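Side-chain contact in enoyl-CoA hydratase/isomerase family protein (Pseudomonas syringae pv. tomato, PDB 3OT6), which probably acts on acyl-CoA thioesters as a crotonase-like enzyme of the enoyl-CoA hydratase/isomerase family, its exact reaction not being established: residues V33-N38 / V80-T85. Numbering follows the deposited sequence.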
ATOM      1  N   VAL A  33       9.623  -5.282  -8.338  1.00 24.62           N
ATOM      2  CA  VAL A  33       9.164  -4.228  -7.440  1.00 22.93           C
ATOM      3  C   VAL A  33       9.038  -4.718  -6.019  1.00 22.84           C
ATOM      4  O   VAL A  33       9.484  -4.043  -5.120  1.00 23.87           O
ATOM      5  CB  VAL A  33       7.899  -3.539  -7.928  1.00 22.86           C
ATOM      6  CG1 VAL A  33       7.309  -2.675  -6.855  1.00 21.09           C
ATOM      7  CG2 VAL A  33       8.228  -2.663  -9.154  1.00 22.39           C
ATOM      8  N   ILE A  34       8.532  -5.920  -5.812  1.00 21.98           N
ATOM      9  CA  ILE A  34       8.319  -6.414  -4.460  1.00 22.78           C
ATOM     10  C   ILE A  34       9.645  -6.744  -3.762  1.00 24.26           C
ATOM     11  O   ILE A  34       9.810  -6.496  -2.570  1.00 23.38           O
ATOM     12  CB  ILE A  34       7.354  -7.622  -4.464  1.00 22.36           C
ATOM     13  CG1 ILE A  34       5.977  -7.146  -4.965  1.00 21.76           C
ATOM     14  CG2 ILE A  34       7.272  -8.261  -3.079  1.00 18.41           C
ATOM     15  CD1 ILE A  34       5.064  -8.251  -5.319  1.00 22.21           C
ATOM     16  N   ILE A  35      10.571  -7.325  -4.530  1.00 25.56           N
ATOM     17  CA  ILE A  35      11.898  -7.593  -4.071  1.00 26.38           C
ATOM     18  C   ILE A  35      12.592  -6.255  -3.694  1.00 27.29           C
ATOM     19  O   ILE A  35      13.192  -6.117  -2.613  1.00 27.90           O
ATOM     20  CB  ILE A  35      12.692  -8.321  -5.123  1.00 26.57           C
ATOM     21  CG1 ILE A  35      12.156  -9.762  -5.275  1.00 25.86           C
ATOM     22  CG2 ILE A  35      14.138  -8.383  -4.662  1.00 26.13           C
ATOM     23  CD1 ILE A  35      12.731 -10.506  -6.433  1.00 22.14           C
ATOM     24  N   ALA A  36      12.480  -5.266  -4.561  1.00 26.62           N
ATOM     25  CA  ALA A  36      13.035  -3.959  -4.256  1.00 26.21           C
ATOM     26  C   ALA A  36      12.447  -3.488  -2.962  1.00 26.74           C
ATOM     27  O   ALA A  36      13.209  -3.050  -2.112  1.00 28.07           O
ATOM     28  CB  ALA A  36      12.766  -2.951  -5.383  1.00 25.27           C
ATOM     29  N   PHE A  37      11.110  -3.585  -2.792  1.00 27.11           N
ATOM     30  CA  PHE A  37      10.395  -3.089  -1.587  1.00 26.27           C
ATOM     31  C   PHE A  37      10.873  -3.797  -0.335  1.00 25.44           C
ATOM     32  O   PHE A  37      11.132  -3.160   0.658  1.00 26.35           O
ATOM     33  CB  PHE A  37       8.856  -3.280  -1.703  1.00 27.12           C
ATOM     34  CG  PHE A  37       8.122  -2.038  -2.013  1.00 28.99           C
ATOM     35  CD1 PHE A  37       7.396  -1.930  -3.203  1.00 30.65           C
ATOM     36  CD2 PHE A  37       8.150  -0.955  -1.121  1.00 30.87           C
ATOM     37  CE1 PHE A  37       6.735  -0.746  -3.525  1.00 32.14           C
ATOM     38  CE2 PHE A  37       7.515   0.219  -1.413  1.00 31.56           C
ATOM     39  CZ  PHE A  37       6.800   0.347  -2.639  1.00 33.71           C
ATOM     40  N   ASN A  38      10.975  -5.120  -0.368  1.00 24.74           N
ATOM     41  CA  ASN A  38      11.499  -5.843   0.759  1.00 25.40           C
ATOM     42  C   ASN A  38      12.932  -5.406   1.137  1.00 25.96           C
ATOM     43  O   ASN A  38      13.247  -5.326   2.354  1.00 26.33           O
ATOM     44  CB  ASN A  38      11.420  -7.334   0.513  1.00 25.75           C
ATOM     45  CG  ASN A  38       9.977  -7.847   0.601  1.00 28.82           C
ATOM     46  OD1 ASN A  38       9.289  -7.622   1.615  1.00 31.46           O
ATOM     47  ND2 ASN A  38       9.504  -8.521  -0.461  1.00 28.14           N
ATOM     48  N   VAL A  80       0.764 -12.628  -6.570  1.00 24.73           N
ATOM     49  CA  VAL A  80      -0.195 -12.105  -5.624  1.00 22.81           C
ATOM     50  C   VAL A  80       0.218 -12.537  -4.251  1.00 24.04           C
ATOM     51  O   VAL A  80       0.055 -11.768  -3.298  1.00 24.94           O
ATOM     52  CB  VAL A  80      -1.628 -12.564  -5.952  1.00 23.10           C
ATOM     53  CG1 VAL A  80      -2.614 -12.429  -4.674  1.00 19.13           C
ATOM     54  CG2 VAL A  80      -2.068 -11.880  -7.223  1.00 14.59           C
ATOM     55  N   ALA A  81       0.756 -13.745  -4.114  1.00 24.79           N
ATOM     56  CA  ALA A  81       1.244 -14.181  -2.767  1.00 25.00           C
ATOM     57  C   ALA A  81       2.351 -13.252  -2.221  1.00 25.48           C
ATOM     58  O   ALA A  81       2.374 -12.910  -0.995  1.00 26.74           O
ATOM     59  CB  ALA A  81       1.694 -15.665  -2.752  1.00 23.95           C
ATOM     60  N   GLN A  82       3.226 -12.780  -3.109  1.00 25.08           N
ATOM     61  CA  GLN A  82       4.351 -11.941  -2.682  1.00 25.25           C
ATOM     62  C   GLN A  82       3.807 -10.591  -2.314  1.00 25.09           C
ATOM     63  O   GLN A  82       4.231  -9.961  -1.360  1.00 26.26           O
ATOM     64  CB  GLN A  82       5.330 -11.730  -3.809  1.00 25.30           C
ATOM     65  CG  GLN A  82       6.268 -12.809  -4.246  1.00 30.84           C
ATOM     66  CD  GLN A  82       7.067 -12.235  -5.536  1.00 47.84           C
ATOM     67  OE1 GLN A  82       6.637 -12.480  -6.693  1.00 53.23           O
ATOM     68  NE2 GLN A  82       8.175 -11.407  -5.316  1.00 47.26           N
ATOM     69  N   GLY A  83       2.862 -10.105  -3.106  1.00 24.13           N
ATOM     70  CA  GLY A  83       2.348  -8.792  -2.892  1.00 22.18           C
ATOM     71  C   GLY A  83       1.511  -8.724  -1.610  1.00 22.44           C
ATOM     72  O   GLY A  83       1.553  -7.689  -0.894  1.00 21.06           O
ATOM     73  N   SER A  84       0.705  -9.765  -1.358  1.00 20.90           N
ATOM     74  CA  SER A  84      -0.042  -9.879  -0.110  1.00 20.96           C
ATOM     75  C   SER A  84       0.881 -10.030   1.120  1.00 22.22           C
ATOM     76  O   SER A  84       0.577  -9.473   2.196  1.00 21.04           O
ATOM     77  CB  SER A  84      -0.944 -11.095  -0.167  1.00 20.86           C
ATOM     78  OG  SER A  84      -1.853 -10.917  -1.227  1.00 19.05           O
ATOM     79  N   THR A  85       1.968 -10.840   0.962  1.00 22.56           N
ATOM     80  CA  THR A  85       2.999 -11.037   1.989  1.00 20.70           C
ATOM     81  C   THR A  85       3.635  -9.663   2.307  1.00 21.73           C
ATOM     82  O   THR A  85       3.845  -9.329   3.511  1.00 21.53           O
ATOM     83  CB  THR A  85       4.092 -12.043   1.498  1.00 22.10           C
ATOM     84  OG1 THR A  85       3.531 -13.383   1.366  1.00 22.59           O
ATOM     85  CG2 THR A  85       5.286 -12.067   2.426  1.00 15.07           C
TER
HETATM   86  O   HOH W   1       6.781 -10.043  -0.084  1.00 18.02           O
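Q82 meets I34 with the base of its side chain and then runs on past it. Its CB lies against both branches of the isoleucine, with I34 CD1 at 3.8 Å and I34 CG2 at 4.0 Å. With CG anti to its own carbonyl carbon (chi1 -75°) and the chain extended beyond, Q82 carries its amide group past CB of I34 toward CG1 of I35. The side chains of Q82 and I34 thus cross aslant, and no hydrogen bond runs directly between the two segments. The carbonyl of Q82 does find a partner through water: Q82 O accepts from a water at 2.9 Å, and that water in turn accepts from N38 ND2 at 3.1 Å. One residue on, G83 offers bare backbone to the end of I34. I34 CD1 comes within 3.6 Å of G83 N, and this is where the two segments draw nearest, the CA atoms of I34 and G83 being 6.6 Å apart. The axes of the two short segments approach to 10.2 Å, with an angle of 26° between their N-to-C directions. In the crotonase fold of this chain, helix 31-46 makes the beta-alpha-beta crossover from strand 16-21 to the parallel strand 50-54, while helix 73-91 belongs to the next connection, leading into strand 97-100. S84 turns away from helix 31-46 and touches I224 of helix 202-230, so helix 73-91 is sandwiched at this level. T85 folds its hydroxyl back onto its own helix, where T85 OG1 donates to A81 O at 2.7 Å, entering 35° from the carbonyl plane; T85 N reaches the same oxygen from the opposite face. Beyond the segment, R89 hydrogen-bonds to the backbone oxygen of N38, linking the two helices directly.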